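Local coordinates for protein beta-galactosidase (Trichoderma reesei, PDB 3OG2) that probably hydrolyses terminal non-reducing beta-D-galactose residues from beta-D-galactosides, as a glycosylated member of glycoside hydrolase family 35, at residues 736-741 with 750-755; 882-887 with 959-964; 906-911 with 971-976; 916-921 with 933-938. One frame throughout, in Å; residues are numbered along the deposited sequence.

Contact 1. Residues 736-741 with 750-755; sequences SAFASS and GSFTGF. With BMA (beta-D-mannopyranose), chain C; MAN (alpha-D-mannopyranose), chain B; MAN (alpha-D-mannopyranose), chain D.
Ser740 and Phe752 form an antiparallel hydrogen-bonded pair near the open end of the beta hairpin built from strands 740-744 and 747-752, in one of the all-beta domains. Both backbone bonds of the pair are made: Ser740 N reaches Phe752 O at 3.1 Å, and Phe752 N reaches Ser740 O at 2.8 Å along a more bent path (135° at the hydrogen). Past Phe752, where the strand gives way to loop, a water takes over between the segments, accepting from Phe755 N and donating to Phe738 O. A weak bond from Ala737 N to Phe755 O follows. Gly754 CA lies 3.3 Å from Phe738 O, where a side chain would collide with that oxygen.

The rings of Phe738 and Phe752 lean together obliquely, planes at 37°, with CE1 of Phe738 3.6 Å from CE2 of Phe752; Ala761 of strand 760-767 touches both. Phe755 turns away to the N-linked glycan: the O5 of one alpha-mannose stands over a face of its ring, and that of another lies at the edge.

The hydroxyls of Ser741 and Ser751 are both engaged, and in the conformer described Ser740 OG bonds to Thr732 OG1. At the neighbouring non-hydrogen-bonded pair, Ser741 OG accepts from Trp961 NE1 and donates to Ser751 OG at 2.8 Å, and Ser751 OG is in turn hydrogen-bonded to the backbone oxygen of Leu963.

Contact 2. Residues 882-887 with 959-964; sequences AGIAFY and ALWALE
Ile884 lies alongside Trp961, both side chains pointing the same way from a non-hydrogen-bonded pair. Its CD1 sits over one face of the indole, 4.1 Å from the centroid of the five-membered ring and 13° off the normal, while CG1 comes 3.8 Å from Trp961 CG. The CG1 branch stands beside the backbone N (chi1 -50°), which carries the chain across the ring. Cutting this side chain back to an alanine is likely to uncover that indole face and leave the tryptophan freer to rock. Leu963 CD2 covers the opposite face of Trp961, whose NE1, held by Ser741, limits the ring's rotation.

On the other side of the sheet, Tyr887 turns its edge to Leu960, with CE1 3.9 Å from Leu960 CB.

Two hydrogen-bonded pairs set this register. Gly883 exchanges bonds with Ala962, and Ala885 with Leu960; the Leu960 N to Ala885 O bond is short and straight (2.8 Å, 168°). Farther out, strand 663-666 flanks 883-894, strand 917-923 flanks 953-962, and Phe847 stacks on the Phe886 ring. Distant in sequence, the two strands are two of the three inner strands of a five-stranded antiparallel sheet, one layer of the beta sandwich of this all-beta domain.

Contact 3. Residues 906-911 with 971-976; sequences FVFDNA and PGLALK. With NAG (2-acetamido-2-deoxy-beta-D-glucopyranose), chain E.
Val907 and Ala974 exchange both backbone bonds of an antiparallel hydrogen-bonded pair: Val907 N to Ala974 O at 2.8 Å, and Ala974 N to Val907 O at 3.0 Å. A third bond runs from Asp909 N to Gly972 O at 2.9 Å; it is straight at the hydrogen, but the donor stands well above the carbonyl plane.

Two CH-pi contacts line the face that carries Phe906, Phe908, Leu973 and Leu975. CD1 of Leu973 sits squarely over the centre of the Phe908 ring, 3.8 Å from the centroid and 6° off the normal. Leu975 CD1 also lies over a face of Phe906, but displaced toward the rim. Both leucines hold CG opposite the backbone N (chi1 180° and -172°), which lays the branch alongside its phenylalanine. This side of strands 900-908 and 973-977 meets strands 917-923 and 953-962, so the two antiparallel sheets of the all-beta domain pack face to face as a sandwich. Tyr931 stacks on Phe908; a serine in place of that phenylalanine would probably leave Leu973 CD1 and the Tyr931 ring without their aromatic partner.

On the more exposed face one contact is tight: Val907 CG2 is pressed to 3.4 Å from Lys976 CG. Near the loop end, Pro971 CG meets Ala911 CB at 3.9 Å.

Between Asp909 and Ala911, Asn910, whose side chain points away from 971-976, carries the first N-acetylglucosamine through a covalent link from ND2 to C1.

Contact 4. Residues 916-921 with 933-938; sequences PYRALL and SNIGPQ. With NAG (2-acetamido-2-deoxy-beta-D-glucopyranose), chain E; NAG (2-acetamido-2-deoxy-beta-D-glucopyranose), chain F.
Tyr917 and Ser933 are joined at the start of strand 917-923, where the loop 933-938 leaves the adjacent strand 926-932. Ser933 N donates to Tyr917 O at 2.8 Å, 165° at the hydrogen. The loop then turns away through Gly936, which has a positive phi and is followed by a cis peptide bond to Pro937.

The side chain of Ser933 continues the pairing in place of backbone. With its OG set between the backbone N and the carbonyl carbon (chi1 81°), it accepts from Tyr917 N at 2.9 Å, so that one serine grips both the amide and the carbonyl of Tyr917. The same residue lays CB over one face of the tyrosine ring, 3.9 Å from the centroid and offset toward the rim. Pro916 CB packs 4.0 Å from Asn934 CB. A water in the plane of the Arg918 guanidinium accepts from NH1 and donates to Asn934 OD1; that arginine also forms a salt bridge with Asp783, and Asn934 ND2 bonds to Thr753 O.

Carbonyls of the loop face the glycan. Ser933 O receives N2 of the first N-acetylglucosamine at 2.9 Å, and Ile935 O receives O6 of the second at 2.8 Å. Ser933 therefore faces strand and sugar at once, its backbone N and OG engaged by Tyr917 and its O by the acetamido group, which is likely to couple the loop's position to the glycan core.

Contacts 1, 2 and 4 meet, their centres 11 to 13 Å apart, and join two all-beta domains. Contact 2 packs on contact 1 with Trp961 CH2 3.7 Å from Ala739 O; contact 4 reaches it through Arg918 NH1, 2.9 Å from Ala737 O. Contacts 2 and 4 share a sheet, where Trp961 N lies 2.9 Å from Arg918 O. Contact 3 belongs to the facing sheet: it touches contact 4, with Phe908 CD2 3.9 Å from Tyr917 OH, but stays about 13 Å from contact 1 at the nearest atoms. The glycan rooted in contact 3 runs past contact 4 to Phe755 of contact 1. All four lie away from the galactose-binding site.

Contact 1. Residues 736-741 with 750-755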
# COMPACT_ATOMS: atom_id res chain seq x y z
N SER A 736 -4.73 -20.94 -3.00
CA SER A 736 -5.69 -20.85 -1.90
C SER A 736 -7.03 -20.23 -2.37
O SER A 736 -7.06 -19.26 -3.13
CB SER A 736 -5.14 -19.88 -0.84
OG SER A 736 -3.88 -20.36 -0.39
N ALA A 737 -8.11 -20.84 -1.88
CA ALA A 737 -9.47 -20.33 -2.15
C ALA A 737 -9.89 -20.51 -3.60
O ALA A 737 -10.86 -19.87 -4.01
CB ALA A 737 -9.65 -18.87 -1.70
N PHE A 738 -9.22 -21.37 -4.36
CA PHE A 738 -9.68 -21.66 -5.73
C PHE A 738 -10.91 -22.55 -5.65
O PHE A 738 -11.33 -23.03 -4.58
CB PHE A 738 -8.58 -22.35 -6.57
CG PHE A 738 -8.52 -23.86 -6.42
CD1 PHE A 738 -8.18 -24.49 -5.20
CD2 PHE A 738 -8.84 -24.68 -7.52
CE1 PHE A 738 -8.16 -25.87 -5.10
CE2 PHE A 738 -8.80 -26.07 -7.42
CZ PHE A 738 -8.48 -26.66 -6.21
N ALA A 739 -11.50 -22.79 -6.83
CA ALA A 739 -12.56 -23.79 -6.96
C ALA A 739 -12.41 -24.46 -8.32
O ALA A 739 -11.72 -23.94 -9.22
CB ALA A 739 -13.95 -23.16 -6.94
N SER A 740 -13.09 -25.57 -8.51
CA SER A 740 -13.09 -26.22 -9.81
C SER A 740 -14.46 -26.88 -10.04
O SER A 740 -15.10 -27.29 -9.05
CB SER A 740 -11.95 -27.21 -9.94
OG SER A 740 -11.89 -28.21 -8.95
N SER A 741 -14.88 -26.98 -11.26
CA SER A 741 -16.17 -27.58 -11.61
C SER A 741 -15.97 -28.51 -12.81
O SER A 741 -15.12 -28.23 -13.68
CB SER A 741 -17.17 -26.50 -12.00
OG SER A 741 -17.46 -25.66 -10.89
N GLY A 750 -19.84 -32.25 -10.84
CA GLY A 750 -19.59 -31.84 -9.45
C GLY A 750 -18.62 -30.67 -9.42
O GLY A 750 -17.98 -30.37 -10.40
N SER A 751 -18.54 -30.05 -8.25
CA SER A 751 -17.59 -28.98 -8.02
C SER A 751 -16.82 -29.23 -6.72
O SER A 751 -17.40 -29.74 -5.73
CB SER A 751 -18.31 -27.62 -7.82
OG SER A 751 -18.85 -27.21 -9.06
N PHE A 752 -15.57 -28.82 -6.74
CA PHE A 752 -14.87 -28.53 -5.48
C PHE A 752 -15.15 -27.07 -5.16
O PHE A 752 -14.71 -26.19 -5.92
CB PHE A 752 -13.37 -28.78 -5.66
CG PHE A 752 -12.65 -28.33 -4.40
CD1 PHE A 752 -12.81 -29.00 -3.19
CD2 PHE A 752 -11.81 -27.24 -4.44
CE1 PHE A 752 -12.16 -28.59 -2.05
CE2 PHE A 752 -11.13 -26.81 -3.30
CZ PHE A 752 -11.30 -27.51 -2.10
N THR A 753 -15.92 -26.84 -4.08
CA THR A 753 -16.38 -25.45 -3.92
C THR A 753 -15.40 -24.53 -3.18
O THR A 753 -15.60 -23.31 -3.16
CB THR A 753 -17.75 -25.44 -3.20
OG1 THR A 753 -17.63 -26.18 -1.99
CG2 THR A 753 -18.77 -26.14 -4.08
N GLY A 754 -14.34 -25.09 -2.63
CA GLY A 754 -13.22 -24.28 -2.16
C GLY A 754 -13.36 -23.85 -0.71
O GLY A 754 -14.43 -23.79 -0.10
N PHE A 755 -12.23 -23.53 -0.11
CA PHE A 755 -12.20 -22.91 1.21
C PHE A 755 -10.84 -22.23 1.40
O PHE A 755 -9.90 -22.47 0.64
CB PHE A 755 -12.54 -23.88 2.33
CG PHE A 755 -11.79 -25.18 2.43
CD1 PHE A 755 -12.20 -26.29 1.70
CD2 PHE A 755 -10.67 -25.28 3.28
CE1 PHE A 755 -11.51 -27.49 1.83
CE2 PHE A 755 -9.98 -26.49 3.43
CZ PHE A 755 -10.42 -27.60 2.72
C1 BMA C . -13.84 -21.00 7.33
C2 BMA C . -13.03 -21.01 8.63
C3 BMA C . -11.70 -21.66 8.29
C4 BMA C . -11.88 -23.01 7.60
C5 BMA C . -12.87 -22.92 6.40
C6 BMA C . -13.24 -24.32 5.91
O2 BMA C . -13.76 -21.81 9.60
O3 BMA C . -10.84 -21.90 9.41
O4 BMA C . -10.59 -23.41 7.04
O5 BMA C . -14.09 -22.35 6.91
O6 BMA C . -13.73 -25.06 7.06
C1 MAN B . -14.08 -26.51 6.48
C2 MAN B . -14.73 -27.10 7.74
C3 MAN B . -13.76 -27.21 8.92
C4 MAN B . -12.44 -27.89 8.50
C5 MAN B . -11.87 -27.10 7.32
C6 MAN B . -10.51 -27.66 6.89
O2 MAN B . -15.17 -28.40 7.41
O3 MAN B . -14.28 -28.03 9.97
O4 MAN B . -11.55 -27.98 9.60
O5 MAN B . -12.83 -27.15 6.26
O6 MAN B . -10.63 -29.01 6.44
C1 MAN D . -8.67 -31.62 3.32
C2 MAN D . -7.54 -32.55 2.86
C3 MAN D . -6.32 -32.21 3.75
C4 MAN D . -5.86 -30.80 3.31
C5 MAN D . -7.00 -29.82 3.48
C6 MAN D . -6.71 -28.52 2.73
O2 MAN D . -7.17 -32.16 1.54
O3 MAN D . -5.27 -33.08 3.39
O4 MAN D . -4.73 -30.42 4.08
O5 MAN D . -8.28 -30.28 3.10
O6 MAN D . -6.42 -28.83 1.36
O HOH W 1 -10.15 -23.68 -2.17

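Contact 2. Residues 882-887 with 959-964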
# COMPACT_ATOMS: atom_id res chain seq x y z
N ALA A 882 -25.84 -25.34 -12.42
CA ALA A 882 -24.40 -25.05 -12.38
C ALA A 882 -23.98 -24.51 -13.73
O ALA A 882 -24.42 -24.92 -14.80
CB ALA A 882 -23.59 -26.29 -12.03
N GLY A 883 -23.02 -23.56 -13.74
CA GLY A 883 -22.60 -23.03 -15.04
C GLY A 883 -22.06 -21.64 -14.82
O GLY A 883 -21.78 -21.20 -13.70
N ILE A 884 -21.83 -20.92 -15.91
CA ILE A 884 -21.15 -19.63 -15.84
C ILE A 884 -21.83 -18.70 -16.83
O ILE A 884 -21.94 -19.02 -18.03
CB ILE A 884 -19.63 -19.71 -16.15
CG1 ILE A 884 -18.95 -20.80 -15.33
CG2 ILE A 884 -19.00 -18.32 -15.90
CD1 ILE A 884 -17.47 -20.96 -15.57
N ALA A 885 -22.30 -17.56 -16.34
CA ALA A 885 -22.91 -16.56 -17.21
C ALA A 885 -22.19 -15.24 -17.07
O ALA A 885 -21.62 -14.99 -16.03
CB ALA A 885 -24.35 -16.29 -16.80
N PHE A 886 -22.20 -14.41 -18.09
CA PHE A 886 -21.61 -13.10 -17.95
C PHE A 886 -22.70 -12.05 -18.25
O PHE A 886 -23.45 -12.22 -19.20
CB PHE A 886 -20.43 -12.96 -18.93
CG PHE A 886 -19.85 -11.56 -18.91
CD1 PHE A 886 -19.23 -11.05 -17.78
CD2 PHE A 886 -19.93 -10.75 -20.04
CE1 PHE A 886 -18.70 -9.77 -17.77
CE2 PHE A 886 -19.43 -9.45 -20.03
CZ PHE A 886 -18.79 -8.94 -18.88
N TYR A 887 -22.71 -11.03 -17.43
CA TYR A 887 -23.69 -9.96 -17.47
C TYR A 887 -23.01 -8.63 -17.74
O TYR A 887 -22.01 -8.31 -17.09
CB TYR A 887 -24.43 -9.89 -16.16
CG TYR A 887 -25.19 -11.16 -15.81
CD1 TYR A 887 -24.63 -12.18 -15.05
CD2 TYR A 887 -26.50 -11.31 -16.29
CE1 TYR A 887 -25.36 -13.31 -14.77
CE2 TYR A 887 -27.23 -12.45 -16.00
CZ TYR A 887 -26.66 -13.45 -15.22
OH TYR A 887 -27.35 -14.60 -14.91
N ALA A 959 -19.38 -11.55 -13.99
CA ALA A 959 -19.39 -12.98 -14.30
C ALA A 959 -19.97 -13.68 -13.08
O ALA A 959 -19.62 -13.32 -11.99
CB ALA A 959 -17.99 -13.51 -14.64
N LEU A 960 -20.81 -14.67 -13.35
CA LEU A 960 -21.45 -15.44 -12.28
C LEU A 960 -21.18 -16.91 -12.56
O LEU A 960 -21.68 -17.43 -13.56
CB LEU A 960 -22.96 -15.13 -12.28
CG LEU A 960 -23.81 -16.00 -11.35
CD1 LEU A 960 -23.39 -15.72 -9.93
CD2 LEU A 960 -25.29 -15.73 -11.60
N TRP A 961 -20.45 -17.55 -11.66
CA TRP A 961 -20.12 -18.96 -11.75
C TRP A 961 -20.88 -19.62 -10.59
O TRP A 961 -20.46 -19.48 -9.43
CB TRP A 961 -18.60 -19.15 -11.70
CG TRP A 961 -18.09 -20.56 -11.61
CD1 TRP A 961 -18.72 -21.79 -11.64
CD2 TRP A 961 -16.69 -20.92 -11.46
NE1 TRP A 961 -17.83 -22.83 -11.52
CE2 TRP A 961 -16.57 -22.31 -11.41
CE3 TRP A 961 -15.55 -20.12 -11.38
CZ2 TRP A 961 -15.34 -22.97 -11.26
CZ3 TRP A 961 -14.32 -20.74 -11.23
CH2 TRP A 961 -14.23 -22.16 -11.18
N ALA A 962 -21.94 -20.34 -10.97
CA ALA A 962 -22.74 -21.08 -9.98
C ALA A 962 -22.08 -22.45 -9.78
O ALA A 962 -21.90 -23.19 -10.78
CB ALA A 962 -24.13 -21.26 -10.49
N LEU A 963 -21.69 -22.80 -8.58
CA LEU A 963 -20.90 -23.98 -8.33
C LEU A 963 -21.74 -25.23 -8.10
O LEU A 963 -21.18 -26.31 -8.18
CB LEU A 963 -20.05 -23.74 -7.05
CG LEU A 963 -18.95 -22.70 -7.26
CD1 LEU A 963 -18.52 -22.12 -5.92
CD2 LEU A 963 -17.78 -23.35 -7.98
N GLU A 964 -23.02 -25.09 -7.75
CA GLU A 964 -23.84 -26.21 -7.42
C GLU A 964 -24.99 -26.31 -8.41
O GLU A 964 -25.33 -25.39 -9.15
CB GLU A 964 -24.34 -26.09 -5.97
CG GLU A 964 -23.14 -26.28 -5.02
CD GLU A 964 -23.50 -26.28 -3.55
OE1 GLU A 964 -24.65 -25.95 -3.17
OE2 GLU A 964 -22.58 -26.63 -2.76

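Contact 3. Residues 906-911 with 971-976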
# COMPACT_ATOMS: atom_id res chain seq x y z
N PHE A 906 -18.59 -0.96 -5.51
CA PHE A 906 -19.63 -1.93 -5.87
C PHE A 906 -19.82 -2.89 -4.71
O PHE A 906 -18.85 -3.48 -4.29
CB PHE A 906 -19.29 -2.70 -7.14
CG PHE A 906 -19.26 -1.80 -8.36
CD1 PHE A 906 -18.14 -1.04 -8.63
CD2 PHE A 906 -20.36 -1.75 -9.20
CE1 PHE A 906 -18.12 -0.20 -9.74
CE2 PHE A 906 -20.34 -0.90 -10.31
CZ PHE A 906 -19.22 -0.14 -10.57
N VAL A 907 -21.07 -3.03 -4.22
CA VAL A 907 -21.27 -3.83 -3.01
C VAL A 907 -22.16 -5.03 -3.28
O VAL A 907 -23.32 -4.81 -3.73
CB VAL A 907 -21.89 -3.03 -1.85
CG1 VAL A 907 -22.11 -3.87 -0.60
CG2 VAL A 907 -20.95 -1.88 -1.52
N PHE A 908 -21.69 -6.23 -3.01
CA PHE A 908 -22.46 -7.44 -3.12
C PHE A 908 -23.11 -7.71 -1.75
O PHE A 908 -22.44 -7.63 -0.72
CB PHE A 908 -21.49 -8.60 -3.43
CG PHE A 908 -20.96 -8.63 -4.85
CD1 PHE A 908 -19.96 -7.76 -5.28
CD2 PHE A 908 -21.43 -9.51 -5.82
CE1 PHE A 908 -19.47 -7.79 -6.59
CE2 PHE A 908 -20.95 -9.59 -7.10
CZ PHE A 908 -19.96 -8.73 -7.50
N ASP A 909 -24.39 -8.10 -1.81
CA ASP A 909 -25.11 -8.51 -0.60
C ASP A 909 -24.81 -9.98 -0.29
O ASP A 909 -24.97 -10.82 -1.18
CB ASP A 909 -26.61 -8.29 -0.84
CG ASP A 909 -27.59 -8.48 0.27
OD1 ASP A 909 -27.15 -8.83 1.38
OD2 ASP A 909 -28.81 -8.27 0.06
N ASN A 910 -24.36 -10.32 0.89
CA ASN A 910 -24.06 -11.72 1.13
C ASN A 910 -25.15 -12.34 1.99
O ASN A 910 -25.15 -12.09 3.22
CB ASN A 910 -22.72 -11.88 1.83
CG ASN A 910 -22.38 -13.32 2.06
OD1 ASN A 910 -22.93 -14.23 1.41
ND2 ASN A 910 -21.48 -13.59 2.99
N ALA A 911 -26.04 -13.09 1.31
CA ALA A 911 -27.23 -13.67 1.92
C ALA A 911 -26.99 -15.08 2.47
O ALA A 911 -26.70 -15.97 1.69
CB ALA A 911 -28.41 -13.74 0.96
N PRO A 971 -27.55 -11.85 -4.69
CA PRO A 971 -28.74 -11.42 -3.90
C PRO A 971 -28.97 -9.92 -3.96
O PRO A 971 -30.12 -9.45 -3.85
CB PRO A 971 -28.40 -11.87 -2.48
CG PRO A 971 -27.33 -12.91 -2.66
CD PRO A 971 -26.49 -12.41 -3.83
N GLY A 972 -27.91 -9.11 -4.08
CA GLY A 972 -28.09 -7.66 -4.17
C GLY A 972 -26.76 -7.12 -4.65
O GLY A 972 -25.70 -7.70 -4.36
N LEU A 973 -26.83 -6.04 -5.43
CA LEU A 973 -25.62 -5.44 -5.98
C LEU A 973 -25.90 -3.95 -6.09
O LEU A 973 -26.91 -3.56 -6.70
CB LEU A 973 -25.31 -6.06 -7.34
CG LEU A 973 -24.06 -5.51 -8.04
CD1 LEU A 973 -22.83 -5.86 -7.22
CD2 LEU A 973 -24.01 -6.06 -9.45
N ALA A 974 -25.10 -3.10 -5.45
CA ALA A 974 -25.40 -1.71 -5.39
C ALA A 974 -24.13 -0.90 -5.55
O ALA A 974 -23.05 -1.35 -5.19
CB ALA A 974 -26.08 -1.40 -4.06
N LEU A 975 -24.25 0.29 -6.08
CA LEU A 975 -23.18 1.26 -6.12
C LEU A 975 -23.26 2.06 -4.85
O LEU A 975 -24.35 2.58 -4.56
CB LEU A 975 -23.41 2.01 -7.42
CG LEU A 975 -22.39 2.99 -7.89
CD1 LEU A 975 -21.11 2.22 -8.22
CD2 LEU A 975 -22.92 3.78 -9.07
N LYS A 976 -22.20 2.18 -4.12
CA LYS A 976 -22.14 2.98 -2.89
C LYS A 976 -21.18 4.15 -3.06
O LYS A 976 -20.11 4.03 -3.68
CB LYS A 976 -21.71 2.11 -1.67
CG LYS A 976 -22.78 1.03 -1.51
CD LYS A 976 -24.14 1.60 -1.13
CE LYS A 976 -25.05 0.52 -0.58
NZ LYS A 976 -26.16 1.04 0.26
C1 NAG E . -20.94 -14.91 3.15
C2 NAG E . -19.42 -14.75 3.34
C3 NAG E . -18.83 -16.14 3.64
C4 NAG E . -19.50 -16.76 4.87
C5 NAG E . -21.04 -16.71 4.71
C6 NAG E . -21.76 -17.16 5.98
C7 NAG E . -18.37 -13.06 1.93
C8 NAG E . -18.14 -12.60 0.49
N2 NAG E . -18.87 -14.27 2.06
O3 NAG E . -17.43 -16.01 3.81
O4 NAG E . -19.15 -18.14 4.92
O5 NAG E . -21.47 -15.41 4.37
O6 NAG E . -23.15 -17.33 5.63
O7 NAG E . -18.15 -12.32 2.87

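Contact 4. Residues 916-921 with 933-938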
# COMPACT_ATOMS: atom_id res chain seq x y z
N PRO A 916 -23.63 -21.29 -3.27
CA PRO A 916 -22.32 -20.70 -3.47
C PRO A 916 -22.01 -20.30 -4.90
O PRO A 916 -22.37 -21.01 -5.86
CB PRO A 916 -21.37 -21.84 -3.03
CG PRO A 916 -22.19 -23.08 -3.28
CD PRO A 916 -23.62 -22.75 -2.97
N TYR A 917 -21.34 -19.14 -5.05
CA TYR A 917 -20.93 -18.72 -6.37
C TYR A 917 -19.64 -17.87 -6.27
O TYR A 917 -19.31 -17.38 -5.20
CB TYR A 917 -22.02 -17.92 -7.10
CG TYR A 917 -22.36 -16.57 -6.51
CD1 TYR A 917 -23.26 -16.46 -5.44
CD2 TYR A 917 -21.83 -15.42 -7.05
CE1 TYR A 917 -23.58 -15.22 -4.92
CE2 TYR A 917 -22.15 -14.18 -6.53
CZ TYR A 917 -23.02 -14.07 -5.48
OH TYR A 917 -23.33 -12.83 -5.00
N ARG A 918 -19.05 -17.79 -7.46
CA ARG A 918 -17.88 -16.92 -7.62
C ARG A 918 -18.26 -15.87 -8.65
O ARG A 918 -18.99 -16.21 -9.60
CB ARG A 918 -16.63 -17.71 -8.07
CG ARG A 918 -16.38 -18.83 -7.05
CD ARG A 918 -15.26 -19.75 -7.48
NE ARG A 918 -13.90 -19.18 -7.50
CZ ARG A 918 -13.05 -19.25 -6.50
NH1 ARG A 918 -13.42 -19.81 -5.34
NH2 ARG A 918 -11.84 -18.73 -6.63
N ALA A 919 -17.85 -14.65 -8.48
CA ALA A 919 -18.17 -13.62 -9.48
C ALA A 919 -16.90 -12.82 -9.77
O ALA A 919 -15.97 -12.71 -8.92
CB ALA A 919 -19.25 -12.66 -8.96
N LEU A 920 -16.82 -12.30 -10.96
CA LEU A 920 -15.78 -11.37 -11.37
C LEU A 920 -16.47 -10.04 -11.73
O LEU A 920 -17.49 -10.06 -12.41
CB LEU A 920 -15.02 -11.87 -12.59
CG LEU A 920 -14.31 -13.20 -12.41
CD1 LEU A 920 -13.81 -13.70 -13.75
CD2 LEU A 920 -13.10 -12.98 -11.47
N LEU A 921 -15.86 -8.96 -11.27
CA LEU A 921 -16.37 -7.61 -11.54
C LEU A 921 -15.47 -6.93 -12.58
O LEU A 921 -14.25 -6.89 -12.35
CB LEU A 921 -16.39 -6.80 -10.23
CG LEU A 921 -16.76 -5.33 -10.39
CD1 LEU A 921 -18.22 -5.13 -10.81
CD2 LEU A 921 -16.50 -4.63 -9.05
N SER A 933 -18.44 -16.13 -2.81
CA SER A 933 -19.56 -15.92 -1.88
C SER A 933 -19.45 -16.82 -0.65
O SER A 933 -19.96 -16.46 0.43
CB SER A 933 -20.91 -16.12 -2.59
OG SER A 933 -21.21 -17.52 -2.68
N ASN A 934 -18.79 -17.98 -0.79
CA ASN A 934 -18.72 -18.95 0.31
C ASN A 934 -17.37 -18.89 1.03
O ASN A 934 -17.14 -19.72 1.89
CB ASN A 934 -18.98 -20.38 -0.21
CG ASN A 934 -17.94 -20.80 -1.25
OD1 ASN A 934 -17.53 -20.03 -2.09
ND2 ASN A 934 -17.50 -22.07 -1.17
N ILE A 935 -16.50 -17.91 0.71
CA ILE A 935 -15.20 -17.82 1.35
C ILE A 935 -14.96 -16.40 1.89
O ILE A 935 -14.55 -16.24 3.06
CB ILE A 935 -14.06 -18.22 0.42
CG1 ILE A 935 -14.30 -19.66 -0.08
CG2 ILE A 935 -12.71 -18.06 1.15
CD1 ILE A 935 -13.17 -20.19 -1.00
N GLY A 936 -15.21 -15.35 1.11
CA GLY A 936 -15.09 -14.00 1.64
C GLY A 936 -13.65 -13.57 1.83
O GLY A 936 -12.70 -14.25 1.40
N PRO A 937 -13.39 -12.44 2.50
CA PRO A 937 -14.41 -11.64 3.20
C PRO A 937 -14.92 -10.45 2.42
O PRO A 937 -15.78 -9.69 2.91
CB PRO A 937 -13.59 -11.10 4.39
CG PRO A 937 -12.27 -10.80 3.75
CD PRO A 937 -12.02 -11.91 2.75
N GLN A 938 -14.37 -10.21 1.21
CA GLN A 938 -14.72 -8.92 0.56
C GLN A 938 -16.11 -8.87 -0.06
O GLN A 938 -16.44 -9.74 -0.87
CB GLN A 938 -13.65 -8.63 -0.51
CG GLN A 938 -13.82 -7.20 -1.09
CD GLN A 938 -12.64 -6.77 -1.91
OE1 GLN A 938 -11.73 -7.57 -2.25
NE2 GLN A 938 -12.61 -5.48 -2.24
C1 NAG E . -20.94 -14.91 3.15
C2 NAG E . -19.42 -14.75 3.34
C3 NAG E . -18.83 -16.14 3.64
C4 NAG E . -19.50 -16.76 4.87
C5 NAG E . -21.04 -16.71 4.71
C6 NAG E . -21.76 -17.16 5.98
C7 NAG E . -18.37 -13.06 1.93
C8 NAG E . -18.14 -12.60 0.49
N2 NAG E . -18.87 -14.27 2.06
O3 NAG E . -17.43 -16.01 3.81
O4 NAG E . -19.15 -18.14 4.92
O5 NAG E . -21.47 -15.41 4.37
O6 NAG E . -23.15 -17.33 5.63
O7 NAG E . -18.15 -12.32 2.87
C1 NAG F . -18.33 -18.57 5.82
C2 NAG F . -18.40 -20.10 5.88
C3 NAG F . -17.39 -20.62 6.91
C4 NAG F . -15.99 -20.10 6.57
C5 NAG F . -16.03 -18.57 6.40
C6 NAG F . -14.68 -17.93 6.04
C7 NAG F . -20.55 -21.13 5.60
C8 NAG F . -21.95 -21.23 6.16
N2 NAG F . -19.69 -20.53 6.43
O3 NAG F . -17.38 -22.04 6.83
O4 NAG F . -15.18 -20.43 7.67
O5 NAG F . -17.01 -18.21 5.44
O6 NAG F . -14.27 -18.40 4.76
O7 NAG F . -20.39 -20.97 4.38
O HOH W 2 -15.84 -20.82 -4.26